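Local coordinates for protein dihydropyrimidinase (Brevibacillus agri, PDB 3SFW) that hydrolyses the ring amide bond of dihydropyrimidines such as dihydrouracil, probably with water activated between two zinc ions in a TIM-barrel active site, at residues Tyr49-Gly54 and Gln363-Thr368; Gly53-His58 and Lys371-Phe376; Thr87-Phe92 and Ala116-Gly121; Gly177-Val182 and Gln234-His239; Tyr260-Pro265 and Leu309-Ser314. All blocks are in the same frame, centred on the assembly; numbering follows the deposited sequence.

In the fold
All five contacts are buried in the core; the least enclosed touching residue is the partly exposed Gly177 of contact 4. Contacts 1 and 2 hold the same elements, strand 49-59 and helix 361-376, and share Gly53 and Gly54; both rest on apolar side chains, with a water bridge added in contact 1. Contacts 3, 4 and 5 are parallel strand pairs built on backbone hydrogen bonds. Contacts 4 and 5 belong to one sheet, and Tyr236 OH of contact 4 hydrogen-bonds to Glu262 and Thr311 of contact 5. Metal chemistry gathers at the C-terminal ends of the strands: His58 in contact 2 and His239 in contact 4 each bind a zinc ion, whereas contact 1 holds no zinc ligand.

Contact 1: residues Tyr49-Gly54 and Gln363-Thr368; sequences YLLPGG and QFVDIT
With CG1 anti to the backbone N (chi1 173°) and CG2 anti to the carbonyl carbon, Val365 spreads both methyls from helix 361-376 toward Leu51 and Pro52 of strand 49-59. CG1 of Val365 meets the proline ring at Pro52 CG, 3.6 Å away, the two side chains crossing at about a right angle, while Val365 CG2 stands 4.1 Å from Leu51 CD2. The other leucine methyl reaches the neighbouring aromatic: Leu51 CD1 lies in the ring plane of Phe364, at its edge, 3.8 Å from CE2. Branched and cyclic hydrocarbons suit this place, because they fill the interface without polar atoms that would need partners. Cutting Val365 back to alanine would take away both methyls and would probably leave a gap beside the Pro52 ring and Leu51 CD2. Farther along, one water donates to Pro52 O (2.9 Å) and to Thr368 OG1 (3.1 Å). Thr368 OG1 in turn donates to Phe364 O at 2.8 Å, which Thr368 N meets from the opposite face of the carbonyl plane. Apolar packing thus joins the helix to the start of strand 49-59, which runs on to the zinc ligand His58, while a bridging water supplies a donor to Pro52 O, which takes none directly from the helix segment.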
# COMPACT_ATOMS: atom_id res chain seq x y z
N TYR A 49 -12.26 -11.62 -38.46
CA TYR A 49 -10.91 -11.52 -37.95
C TYR A 49 -10.12 -12.85 -38.14
O TYR A 49 -10.68 -13.94 -37.99
CB TYR A 49 -10.93 -11.24 -36.45
CG TYR A 49 -11.42 -9.86 -36.08
CD1 TYR A 49 -10.87 -8.72 -36.69
CD2 TYR A 49 -12.43 -9.70 -35.13
CE1 TYR A 49 -11.33 -7.46 -36.33
CE2 TYR A 49 -12.89 -8.44 -34.77
CZ TYR A 49 -12.38 -7.34 -35.42
OH TYR A 49 -12.81 -6.10 -35.02
N LEU A 50 -8.84 -12.73 -38.46
CA LEU A 50 -7.90 -13.86 -38.33
C LEU A 50 -7.18 -13.65 -37.00
O LEU A 50 -6.42 -12.67 -36.85
CB LEU A 50 -6.85 -13.85 -39.45
CG LEU A 50 -7.26 -14.22 -40.87
CD1 LEU A 50 -8.32 -13.37 -41.37
CD2 LEU A 50 -6.08 -14.28 -41.86
N LEU A 51 -7.39 -14.57 -36.07
CA LEU A 51 -6.75 -14.51 -34.73
C LEU A 51 -5.72 -15.60 -34.61
O LEU A 51 -5.93 -16.69 -35.13
CB LEU A 51 -7.81 -14.74 -33.65
CG LEU A 51 -9.02 -13.80 -33.72
CD1 LEU A 51 -10.06 -14.15 -32.65
CD2 LEU A 51 -8.55 -12.35 -33.55
N PRO A 52 -4.61 -15.34 -33.89
CA PRO A 52 -3.78 -16.49 -33.50
C PRO A 52 -4.61 -17.45 -32.65
O PRO A 52 -5.39 -17.00 -31.80
CB PRO A 52 -2.65 -15.85 -32.63
CG PRO A 52 -2.65 -14.36 -33.04
CD PRO A 52 -4.16 -14.08 -33.27
N GLY A 53 -4.46 -18.74 -32.87
CA GLY A 53 -5.30 -19.70 -32.14
C GLY A 53 -5.09 -19.47 -30.67
O GLY A 53 -3.96 -19.28 -30.23
N GLY A 54 -6.17 -19.54 -29.88
CA GLY A 54 -6.01 -19.45 -28.43
C GLY A 54 -5.09 -20.54 -27.90
O GLY A 54 -5.03 -21.61 -28.45
N GLN A 363 -5.17 -6.61 -26.79
CA GLN A 363 -4.98 -7.24 -25.48
C GLN A 363 -5.63 -8.62 -25.39
O GLN A 363 -5.05 -9.52 -24.79
CB GLN A 363 -5.46 -6.37 -24.33
CG GLN A 363 -4.59 -5.10 -24.13
CD GLN A 363 -5.11 -4.27 -22.95
OE1 GLN A 363 -6.32 -4.08 -22.81
NE2 GLN A 363 -4.20 -3.86 -22.05
N PHE A 364 -6.83 -8.76 -25.95
CA PHE A 364 -7.56 -10.06 -26.00
C PHE A 364 -6.65 -11.12 -26.64
O PHE A 364 -6.50 -12.20 -26.10
CB PHE A 364 -8.88 -9.88 -26.80
CG PHE A 364 -9.49 -11.17 -27.29
CD1 PHE A 364 -10.24 -11.95 -26.43
CD2 PHE A 364 -9.31 -11.58 -28.60
CE1 PHE A 364 -10.84 -13.15 -26.87
CE2 PHE A 364 -9.96 -12.74 -29.09
CZ PHE A 364 -10.69 -13.55 -28.18
N VAL A 365 -5.98 -10.79 -27.74
CA VAL A 365 -5.06 -11.77 -28.32
C VAL A 365 -3.88 -12.06 -27.38
O VAL A 365 -3.42 -13.22 -27.27
CB VAL A 365 -4.54 -11.32 -29.71
CG1 VAL A 365 -3.41 -12.32 -30.19
CG2 VAL A 365 -5.74 -11.27 -30.71
N ASP A 366 -3.34 -11.01 -26.77
CA ASP A 366 -2.17 -11.18 -25.91
C ASP A 366 -2.49 -12.12 -24.76
O ASP A 366 -1.75 -13.06 -24.48
CB ASP A 366 -1.69 -9.81 -25.38
CG ASP A 366 -0.21 -9.78 -25.06
OD1 ASP A 366 0.58 -10.60 -25.56
OD2 ASP A 366 0.17 -8.90 -24.24
N ILE A 367 -3.66 -11.92 -24.15
CA ILE A 367 -4.01 -12.65 -22.94
C ILE A 367 -4.46 -14.05 -23.22
O ILE A 367 -4.33 -14.93 -22.36
CB ILE A 367 -5.15 -11.86 -22.30
CG1 ILE A 367 -4.59 -10.56 -21.70
CG2 ILE A 367 -6.01 -12.70 -21.44
CD1 ILE A 367 -3.12 -10.49 -21.62
N THR A 368 -5.01 -14.30 -24.41
CA THR A 368 -5.52 -15.63 -24.74
C THR A 368 -4.54 -16.50 -25.52
O THR A 368 -4.73 -17.69 -25.63
CB THR A 368 -6.82 -15.58 -25.54
OG1 THR A 368 -6.56 -14.95 -26.80
CG2 THR A 368 -7.95 -14.81 -24.73
O HOH W 1 -5.93 -15.01 -29.80

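Contact 2: residues Gly53-His58 and Lys371-Phe376; sequences GGIDPH and KVAKLF. With ZN (zinc ion), chain F.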
# COMPACT_ATOMS: atom_id res chain seq x y z
N GLY A 53 -4.46 -18.74 -32.87
CA GLY A 53 -5.30 -19.70 -32.14
C GLY A 53 -5.09 -19.47 -30.67
O GLY A 53 -3.96 -19.28 -30.23
N GLY A 54 -6.17 -19.54 -29.88
CA GLY A 54 -6.01 -19.45 -28.43
C GLY A 54 -5.09 -20.54 -27.90
O GLY A 54 -5.03 -21.61 -28.45
N ILE A 55 -4.33 -20.25 -26.84
CA ILE A 55 -3.51 -21.29 -26.18
C ILE A 55 -3.99 -21.29 -24.75
O ILE A 55 -3.99 -20.26 -24.09
CB ILE A 55 -2.01 -20.92 -26.20
CG1 ILE A 55 -1.54 -20.77 -27.66
CG2 ILE A 55 -1.18 -22.01 -25.43
CD1 ILE A 55 -0.10 -20.23 -27.75
N ASP A 56 -4.58 -22.42 -24.33
CA ASP A 56 -5.12 -22.52 -22.98
C ASP A 56 -4.13 -23.21 -22.07
O ASP A 56 -3.85 -24.38 -22.25
CB ASP A 56 -6.41 -23.38 -23.01
CG ASP A 56 -7.18 -23.34 -21.68
OD1 ASP A 56 -6.62 -22.96 -20.63
OD2 ASP A 56 -8.37 -23.72 -21.68
N PRO A 57 -3.49 -22.45 -21.18
CA PRO A 57 -2.43 -23.03 -20.37
C PRO A 57 -2.96 -23.80 -19.16
O PRO A 57 -2.18 -24.11 -18.24
CB PRO A 57 -1.67 -21.81 -19.84
CG PRO A 57 -2.76 -20.71 -19.73
CD PRO A 57 -3.60 -20.98 -20.99
N HIS A 58 -4.27 -24.02 -19.08
CA HIS A 58 -4.81 -24.54 -17.82
C HIS A 58 -5.92 -25.57 -18.06
O HIS A 58 -7.11 -25.24 -18.02
CB HIS A 58 -5.27 -23.40 -16.91
CG HIS A 58 -5.50 -23.81 -15.48
ND1 HIS A 58 -5.33 -22.94 -14.42
CD2 HIS A 58 -5.80 -25.02 -14.94
CE1 HIS A 58 -5.54 -23.59 -13.29
NE2 HIS A 58 -5.83 -24.86 -13.58
N LYS A 371 0.84 -13.94 -24.99
CA LYS A 371 1.54 -13.90 -23.69
C LYS A 371 1.60 -15.31 -23.04
O LYS A 371 2.53 -15.65 -22.28
CB LYS A 371 0.89 -12.85 -22.75
CG LYS A 371 1.78 -12.43 -21.57
CD LYS A 371 3.18 -11.90 -22.07
CE LYS A 371 3.15 -10.76 -23.07
NZ LYS A 371 2.30 -9.63 -22.59
N VAL A 372 0.61 -16.13 -23.34
CA VAL A 372 0.62 -17.51 -22.87
C VAL A 372 1.78 -18.27 -23.55
O VAL A 372 2.57 -18.92 -22.88
CB VAL A 372 -0.69 -18.24 -23.29
CG1 VAL A 372 -0.63 -19.73 -22.84
CG2 VAL A 372 -1.95 -17.53 -22.67
N ALA A 373 1.96 -18.10 -24.88
CA ALA A 373 3.09 -18.79 -25.55
C ALA A 373 4.42 -18.34 -24.96
O ALA A 373 5.34 -19.12 -24.77
CB ALA A 373 3.07 -18.50 -27.09
N LYS A 374 4.53 -17.05 -24.69
CA LYS A 374 5.78 -16.50 -24.22
C LYS A 374 6.15 -17.00 -22.77
O LYS A 374 7.27 -17.46 -22.52
CB LYS A 374 5.68 -14.97 -24.25
CG LYS A 374 5.80 -14.44 -25.71
CD LYS A 374 5.45 -12.98 -25.77
CE LYS A 374 5.80 -12.43 -27.19
NZ LYS A 374 5.55 -10.97 -27.10
N LEU A 375 5.16 -17.03 -21.89
CA LEU A 375 5.43 -17.44 -20.51
C LEU A 375 5.69 -18.95 -20.45
O LEU A 375 6.34 -19.41 -19.54
CB LEU A 375 4.23 -17.11 -19.59
CG LEU A 375 4.17 -15.61 -19.28
CD1 LEU A 375 2.83 -15.22 -18.53
CD2 LEU A 375 5.41 -15.22 -18.45
N PHE A 376 5.09 -19.70 -21.39
CA PHE A 376 5.19 -21.17 -21.37
C PHE A 376 6.12 -21.75 -22.44
O PHE A 376 6.20 -22.96 -22.62
CB PHE A 376 3.78 -21.78 -21.44
CG PHE A 376 3.03 -21.58 -20.15
CD1 PHE A 376 3.43 -22.28 -19.01
CD2 PHE A 376 2.06 -20.58 -20.02
CE1 PHE A 376 2.81 -22.05 -17.76
CE2 PHE A 376 1.39 -20.39 -18.80
CZ PHE A 376 1.82 -21.05 -17.64
ZN ZN F . -6.53 -26.41 -12.28
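Ile55 CG2 and Val372 CG1 press together at 3.5 Å, closer than two methyls normally sit, where strand 49-59 passes helix 361-376. The two side chains run antiparallel alongside one another. In Ile55 a chi1 of -59° sends the two branches to different sides: CG2 goes to the valine, and Ile55 CD1 reaches Ala373 CB at 3.7 Å. A small alanine suits this spot, since it lets the long isoleucine arm lie against the helix. Val372 CG1 also touches the next strand residue that faces the helix, 3.7 Å from Pro57 CD, the side chains crossing at about a right angle. Pro57 CB then meets the Phe376 ring obliquely, 3.5 Å from CE2. Replacing Val372 with a serine would probably cost both Ile55 and Pro57 a methyl partner and place a hydroxyl among hydrocarbons. Asp56 points away from the helix and forms an Asx turn, its OD1 accepting from His58 N at 3.0 Å, above the carboxylate plane; Asp56 OD2 hydrogen-bonds to Ser314 OG. His58 NE2 binds a zinc ion at 2.1 Å, with His60, Asp315 and the carboxylated Lys150, and His58 ND1 hydrogen-bonds to Glu262 OE1. The strand therefore has two chemistries: hydrocarbon against the helix, and polar groups that lead to the metal and are fixed by hydrogen bonds of their own.

Contact 3: residues Thr87-Phe92 and Ala116-Gly121; sequences TSIVDF and AVIDYG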
# COMPACT_ATOMS: atom_id res chain seq x y z
N THR A 87 -6.29 -23.56 -30.15
CA THR A 87 -5.51 -24.47 -30.96
C THR A 87 -4.36 -25.22 -30.23
O THR A 87 -3.73 -26.13 -30.83
CB THR A 87 -4.97 -23.77 -32.24
OG1 THR A 87 -4.27 -22.59 -31.86
CG2 THR A 87 -6.11 -23.37 -33.18
N SER A 88 -4.00 -24.79 -29.01
CA SER A 88 -3.00 -25.50 -28.21
C SER A 88 -3.47 -25.48 -26.77
O SER A 88 -4.11 -24.50 -26.33
CB SER A 88 -1.65 -24.75 -28.29
OG SER A 88 -1.06 -25.06 -29.52
N ILE A 89 -3.15 -26.54 -26.03
CA ILE A 89 -3.41 -26.57 -24.61
C ILE A 89 -2.15 -26.97 -23.86
O ILE A 89 -1.22 -27.57 -24.44
CB ILE A 89 -4.52 -27.64 -24.22
CG1 ILE A 89 -4.09 -29.06 -24.64
CG2 ILE A 89 -5.87 -27.28 -24.89
CD1 ILE A 89 -5.01 -30.13 -24.06
N VAL A 90 -2.13 -26.64 -22.56
CA VAL A 90 -1.05 -27.14 -21.73
C VAL A 90 -1.72 -27.72 -20.51
O VAL A 90 -2.43 -27.00 -19.75
CB VAL A 90 -0.02 -26.04 -21.33
CG1 VAL A 90 1.26 -26.73 -20.77
CG2 VAL A 90 0.36 -25.17 -22.60
N ASP A 91 -1.61 -29.05 -20.40
CA ASP A 91 -2.38 -29.82 -19.42
C ASP A 91 -1.51 -30.20 -18.21
O ASP A 91 -0.31 -30.43 -18.35
CB ASP A 91 -2.86 -31.10 -20.14
CG ASP A 91 -3.97 -31.81 -19.39
OD1 ASP A 91 -3.64 -32.68 -18.56
OD2 ASP A 91 -5.16 -31.47 -19.64
N PHE A 92 -2.12 -30.29 -17.03
CA PHE A 92 -1.38 -30.69 -15.82
C PHE A 92 -1.17 -32.20 -15.65
O PHE A 92 -2.10 -32.94 -15.24
CB PHE A 92 -2.07 -30.08 -14.58
CG PHE A 92 -1.93 -28.59 -14.50
CD1 PHE A 92 -2.91 -27.74 -14.98
CD2 PHE A 92 -0.81 -28.04 -13.92
CE1 PHE A 92 -2.79 -26.38 -14.91
CE2 PHE A 92 -0.65 -26.66 -13.86
CZ PHE A 92 -1.64 -25.82 -14.39
N ALA A 116 -5.46 -36.55 -29.19
CA ALA A 116 -5.57 -35.06 -29.33
C ALA A 116 -5.72 -34.59 -30.79
O ALA A 116 -5.09 -35.20 -31.70
CB ALA A 116 -4.28 -34.39 -28.69
N VAL A 117 -6.62 -33.63 -31.02
CA VAL A 117 -6.89 -33.14 -32.38
C VAL A 117 -6.17 -31.83 -32.62
O VAL A 117 -6.07 -31.39 -33.76
CB VAL A 117 -8.39 -32.98 -32.67
CG1 VAL A 117 -9.14 -34.31 -32.32
CG2 VAL A 117 -9.01 -31.81 -31.88
N ILE A 118 -5.63 -31.25 -31.54
CA ILE A 118 -4.77 -30.08 -31.66
C ILE A 118 -3.60 -30.24 -30.71
O ILE A 118 -3.48 -31.25 -30.00
CB ILE A 118 -5.52 -28.75 -31.34
CG1 ILE A 118 -6.42 -28.92 -30.14
CG2 ILE A 118 -6.45 -28.36 -32.49
CD1 ILE A 118 -6.01 -28.30 -28.94
N ASP A 119 -2.65 -29.29 -30.76
CA ASP A 119 -1.37 -29.50 -30.13
C ASP A 119 -1.43 -29.31 -28.61
O ASP A 119 -2.33 -28.62 -28.11
CB ASP A 119 -0.32 -28.57 -30.72
CG ASP A 119 0.06 -28.98 -32.13
OD1 ASP A 119 -0.54 -29.97 -32.62
OD2 ASP A 119 0.94 -28.34 -32.74
N TYR A 120 -0.49 -29.93 -27.89
CA TYR A 120 -0.57 -29.95 -26.42
C TYR A 120 0.82 -29.96 -25.82
O TYR A 120 1.73 -30.66 -26.32
CB TYR A 120 -1.38 -31.17 -25.90
CG TYR A 120 -0.86 -32.51 -26.42
CD1 TYR A 120 -1.23 -32.98 -27.70
CD2 TYR A 120 -0.01 -33.31 -25.62
CE1 TYR A 120 -0.67 -34.18 -28.23
CE2 TYR A 120 0.54 -34.49 -26.12
CZ TYR A 120 0.17 -34.94 -27.40
OH TYR A 120 0.73 -36.12 -27.87
N GLY A 121 0.94 -29.31 -24.67
CA GLY A 121 2.11 -29.51 -23.86
C GLY A 121 1.66 -30.00 -22.51
O GLY A 121 0.42 -30.12 -22.26
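Ile89 and Tyr120 are paired across two parallel strands of the barrel, the first and last elements of a beta-alpha-beta unit whose helix is 101-112. On their face the two side chains cross obliquely; chi1 of 60° turns CG1 of Ile89 to the tyrosine, 3.7 Å from Tyr120 CB. Ile118 crosses Ile89 at about a right angle, its CD1 4.2 Å from Ile89 CG2, adding hydrocarbon beside helix 74-83. The other face holds Ser88 and Asp119, with Ser88 OG 3.8 Å from Asp119 CB; the carboxylate itself turns to salt bridges with Lys382 and Arg433. There Val90 is paired with Gly121, and Val90 CG1 rests 3.7 Å from Gly121 C. The Asp91 carboxylate accepts hydrogen bonds from Leu61 N and Trp108 NE1 and is hydrogen-bonded to Thr59 OG1. Hydrogen bonds knit the backbones: Ile89 N donates to Asp119 O, Asp91 N to Gly121 O, and Gly121 N to Ile89 O at 2.8 Å, in the carbonyl plane.

Contact 4: residues Gly177-Val182 and Gln234-His239; sequences GALVQV and QLYVVH. With ZN (zinc ion), chain D.
Leu179 and Tyr236 pack closely on one face of two neighbouring parallel strands of the amidohydrolase TIM barrel, Leu179 CD2 lying 3.8 Å from Tyr236 CB. Gln181 lies beside the tyrosine and points the same way, with CG of Gln181 3.9 Å from Tyr236 CD1 and the amide plane turned 68° from the ring. The opposite face is purely aliphatic: Val182 CG2 meets Leu235 CD1 at 3.9 Å, as beta-branched and leucine side chains suit a sheet covered by helices. Between the faces, four backbone bonds run from Val180 N to Gln234 O through Val238 N to Val182 O.

The start of the pair is less enclosed. Gly177, partly exposed, leaves the preceding helix at positive phi, where a side chain would jam against the carbonyl before it. Next to it, Gln234 bends at chi2 (-95°), bringing NE2 to Ala178 O at 3.0 Å; the bond is almost straight at 173° but comes from above the carbonyl plane. A water bridges the strands, donating to Ala178 O and accepting from Gln234 N. Past the strand's C-terminal end His239 NE2 binds a zinc ion at 2.2 Å, with His183, the carboxylated Lys150 and two waters, while Val238 CG2 covers one imidazole face. Helices 163-176 and 214-230 pack on the Val180, Val182 and Leu235 side, and strand 258-263 flanks strand 234-237.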
# COMPACT_ATOMS: atom_id res chain seq x y z
N GLY A 177 15.72 -22.97 -15.20
CA GLY A 177 14.94 -22.17 -16.11
C GLY A 177 13.48 -22.65 -16.24
O GLY A 177 12.92 -22.66 -17.34
N ALA A 178 12.88 -23.06 -15.12
CA ALA A 178 11.47 -23.40 -15.13
C ALA A 178 10.66 -22.30 -14.49
O ALA A 178 11.12 -21.65 -13.55
CB ALA A 178 11.20 -24.75 -14.39
N LEU A 179 9.39 -22.24 -14.89
CA LEU A 179 8.40 -21.34 -14.24
C LEU A 179 7.63 -22.20 -13.22
O LEU A 179 7.29 -23.35 -13.52
CB LEU A 179 7.41 -20.88 -15.34
CG LEU A 179 6.26 -19.96 -14.88
CD1 LEU A 179 6.81 -18.68 -14.30
CD2 LEU A 179 5.42 -19.70 -16.10
N VAL A 180 7.46 -21.68 -12.00
CA VAL A 180 6.69 -22.40 -10.96
C VAL A 180 5.28 -21.80 -10.95
O VAL A 180 5.13 -20.60 -10.78
CB VAL A 180 7.34 -22.29 -9.57
CG1 VAL A 180 6.44 -22.97 -8.51
CG2 VAL A 180 8.71 -23.01 -9.58
N GLN A 181 4.28 -22.67 -11.10
CA GLN A 181 2.87 -22.33 -11.00
C GLN A 181 2.39 -22.68 -9.60
O GLN A 181 2.75 -23.74 -9.10
CB GLN A 181 2.10 -23.17 -11.96
CG GLN A 181 2.37 -22.81 -13.42
CD GLN A 181 1.88 -23.90 -14.32
OE1 GLN A 181 0.90 -23.74 -15.08
NE2 GLN A 181 2.51 -25.01 -14.23
N VAL A 182 1.55 -21.84 -9.00
CA VAL A 182 0.88 -22.27 -7.78
C VAL A 182 -0.63 -22.22 -7.89
O VAL A 182 -1.17 -21.23 -8.33
CB VAL A 182 1.34 -21.42 -6.58
CG1 VAL A 182 0.40 -21.52 -5.46
CG2 VAL A 182 2.76 -21.81 -6.16
N GLN A 234 10.85 -17.35 -10.56
CA GLN A 234 9.73 -16.76 -11.32
C GLN A 234 8.46 -17.55 -11.03
O GLN A 234 8.50 -18.78 -10.95
CB GLN A 234 10.01 -16.72 -12.83
CG GLN A 234 10.62 -18.06 -13.40
CD GLN A 234 12.17 -18.00 -13.46
OE1 GLN A 234 12.78 -16.93 -13.37
NE2 GLN A 234 12.80 -19.17 -13.55
N LEU A 235 7.33 -16.85 -10.81
CA LEU A 235 6.13 -17.46 -10.26
C LEU A 235 4.97 -17.13 -11.17
O LEU A 235 4.88 -16.01 -11.67
CB LEU A 235 5.82 -16.85 -8.86
CG LEU A 235 4.54 -17.41 -8.18
CD1 LEU A 235 4.86 -18.87 -7.67
CD2 LEU A 235 4.21 -16.53 -6.97
N TYR A 236 4.10 -18.11 -11.37
CA TYR A 236 2.86 -17.90 -12.12
C TYR A 236 1.69 -18.37 -11.26
O TYR A 236 1.60 -19.50 -10.90
CB TYR A 236 2.94 -18.68 -13.43
CG TYR A 236 1.72 -18.60 -14.33
CD1 TYR A 236 0.60 -19.40 -14.08
CD2 TYR A 236 1.78 -17.88 -15.53
CE1 TYR A 236 -0.48 -19.44 -14.99
CE2 TYR A 236 0.71 -17.87 -16.43
CZ TYR A 236 -0.42 -18.63 -16.16
OH TYR A 236 -1.40 -18.76 -17.12
N VAL A 237 0.86 -17.43 -10.83
CA VAL A 237 -0.25 -17.75 -9.96
C VAL A 237 -1.45 -18.12 -10.83
O VAL A 237 -1.98 -17.27 -11.56
CB VAL A 237 -0.64 -16.54 -9.06
CG1 VAL A 237 -1.74 -16.99 -8.03
CG2 VAL A 237 0.62 -15.98 -8.32
N VAL A 238 -1.93 -19.37 -10.74
CA VAL A 238 -3.02 -19.79 -11.63
C VAL A 238 -4.35 -19.33 -11.00
O VAL A 238 -4.39 -19.00 -9.81
CB VAL A 238 -3.11 -21.35 -11.85
CG1 VAL A 238 -1.75 -21.91 -12.37
CG2 VAL A 238 -3.48 -22.07 -10.53
N HIS A 239 -5.38 -19.24 -11.83
CA HIS A 239 -6.74 -18.84 -11.39
C HIS A 239 -6.74 -17.84 -10.23
O HIS A 239 -7.30 -18.14 -9.18
CB HIS A 239 -7.68 -20.06 -11.11
CG HIS A 239 -7.10 -21.14 -10.20
ND1 HIS A 239 -6.52 -20.86 -8.98
CD2 HIS A 239 -7.17 -22.49 -10.30
CE1 HIS A 239 -6.18 -22.01 -8.39
NE2 HIS A 239 -6.58 -23.01 -9.17
ZN ZN D . -6.32 -25.18 -9.08
O HOH W 2 10.83 -20.36 -10.93
O HOH W 3 -6.56 -27.26 -8.93
O HOH W 4 -8.48 -25.62 -8.68

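Contact 5: residues Tyr260-Pro265 and Leu309-Ser314; sequences YGETCP and LQTVGS
Backbone hydrogen bonds join Gly261 and Thr263 to the parallel segment 309-314, a neighbouring strand pair of the amidohydrolase TIM barrel. Gly261 O accepts from Gln310 N at 2.8 Å, in the carbonyl plane, and weakly from Thr311 N. Thr263 N then donates to Thr311 O, and Gly313 N to Thr263 O at 3.0 Å, nearly along the C=O axis.

Apolar packing adds to this. Leu309 CD2 lies 3.7 Å from Gly261 CA, where a beta carbon would clash with it, and Leu309 CD1 is 4.0 Å from Thr263 CB, the side chains crossing at about a right angle. Val312 CG1 meets Pro265 CD at 3.8 Å.

Polar side chains lead toward the zinc site. Glu262, its CG anti to the backbone N (chi1 177°) and its chain extended, passes Thr311 OG1 at 3.3 Å from CB of Glu262. OE1 hydrogen-bonds to the backbone N of the zinc ligand His239, and OE2 to Tyr236 OH; Thr311 OG1 shares that tyrosine hydroxyl. A side chain at Gly313 would crowd Glu262 OE2, which suits glycine to the place.

Strand 258-263 lies between strands 234-237 and 311-312, with helix 295-305 against Thr263 and Leu309 and helix 361-376 against Tyr260, Thr311 and Val312.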
# COMPACT_ATOMS: atom_id res chain seq x y z
N TYR A 260 3.81 -13.48 -12.19
CA TYR A 260 2.78 -13.37 -13.24
C TYR A 260 1.50 -13.97 -12.73
O TYR A 260 1.53 -14.78 -11.81
CB TYR A 260 3.21 -14.21 -14.49
CG TYR A 260 4.58 -13.78 -14.94
CD1 TYR A 260 5.71 -14.50 -14.54
CD2 TYR A 260 4.78 -12.58 -15.60
CE1 TYR A 260 7.00 -14.07 -14.84
CE2 TYR A 260 6.07 -12.17 -15.95
CZ TYR A 260 7.17 -12.94 -15.57
OH TYR A 260 8.45 -12.56 -15.90
N GLY A 261 0.36 -13.54 -13.30
CA GLY A 261 -0.95 -14.06 -12.87
C GLY A 261 -1.88 -14.37 -14.03
O GLY A 261 -1.89 -13.69 -15.07
N GLU A 262 -2.71 -15.40 -13.79
CA GLU A 262 -3.70 -15.88 -14.73
C GLU A 262 -5.07 -15.65 -14.10
O GLU A 262 -5.23 -15.81 -12.89
CB GLU A 262 -3.51 -17.39 -14.83
CG GLU A 262 -4.49 -18.14 -15.72
CD GLU A 262 -4.27 -19.65 -15.53
OE1 GLU A 262 -4.90 -20.24 -14.60
OE2 GLU A 262 -3.39 -20.21 -16.23
N THR A 263 -6.10 -15.36 -14.92
CA THR A 263 -7.47 -15.57 -14.39
C THR A 263 -8.27 -16.40 -15.39
O THR A 263 -7.68 -16.95 -16.34
CB THR A 263 -8.14 -14.26 -13.96
OG1 THR A 263 -9.33 -14.55 -13.17
CG2 THR A 263 -8.47 -13.39 -15.20
N CYS A 264 -9.56 -16.63 -15.11
CA CYS A 264 -10.34 -17.60 -15.87
C CYS A 264 -11.71 -16.99 -16.11
O CYS A 264 -12.16 -16.16 -15.29
CB CYS A 264 -10.52 -18.89 -15.05
SG CYS A 264 -8.97 -19.64 -14.42
N PRO A 265 -12.41 -17.44 -17.17
CA PRO A 265 -13.68 -16.81 -17.51
C PRO A 265 -14.68 -16.88 -16.36
O PRO A 265 -15.46 -15.95 -16.16
CB PRO A 265 -14.19 -17.64 -18.69
CG PRO A 265 -12.94 -18.21 -19.32
CD PRO A 265 -11.99 -18.44 -18.17
N LEU A 309 -2.43 -8.83 -14.35
CA LEU A 309 -2.62 -10.25 -14.77
C LEU A 309 -2.34 -10.34 -16.25
O LEU A 309 -2.64 -9.35 -17.00
CB LEU A 309 -4.09 -10.68 -14.56
CG LEU A 309 -4.47 -10.64 -13.06
CD1 LEU A 309 -5.95 -11.02 -12.98
CD2 LEU A 309 -3.61 -11.64 -12.19
N GLN A 310 -1.67 -11.42 -16.68
CA GLN A 310 -1.16 -11.48 -18.08
C GLN A 310 -1.88 -12.49 -18.99
O GLN A 310 -1.76 -12.41 -20.22
CB GLN A 310 0.35 -11.77 -18.10
CG GLN A 310 1.22 -10.66 -17.47
CD GLN A 310 1.10 -10.64 -15.94
OE1 GLN A 310 0.96 -9.57 -15.31
NE2 GLN A 310 1.10 -11.81 -15.35
N THR A 311 -2.61 -13.43 -18.41
CA THR A 311 -3.17 -14.56 -19.21
C THR A 311 -4.57 -14.95 -18.72
O THR A 311 -4.97 -14.68 -17.57
CB THR A 311 -2.31 -15.85 -19.11
OG1 THR A 311 -2.29 -16.27 -17.72
CG2 THR A 311 -0.88 -15.58 -19.61
N VAL A 312 -5.30 -15.63 -19.61
CA VAL A 312 -6.57 -16.26 -19.19
C VAL A 312 -6.53 -17.73 -19.60
O VAL A 312 -6.32 -18.07 -20.78
CB VAL A 312 -7.79 -15.59 -19.85
CG1 VAL A 312 -9.10 -16.39 -19.48
CG2 VAL A 312 -7.92 -14.14 -19.39
N GLY A 313 -6.69 -18.60 -18.60
CA GLY A 313 -6.80 -20.02 -18.87
C GLY A 313 -8.20 -20.46 -18.44
O GLY A 313 -8.92 -19.70 -17.81
N SER A 314 -8.59 -21.69 -18.78
CA SER A 314 -9.97 -22.14 -18.45
C SER A 314 -10.05 -22.85 -17.08
O SER A 314 -11.10 -22.76 -16.42
CB SER A 314 -10.53 -23.10 -19.53
OG SER A 314 -9.68 -24.23 -19.63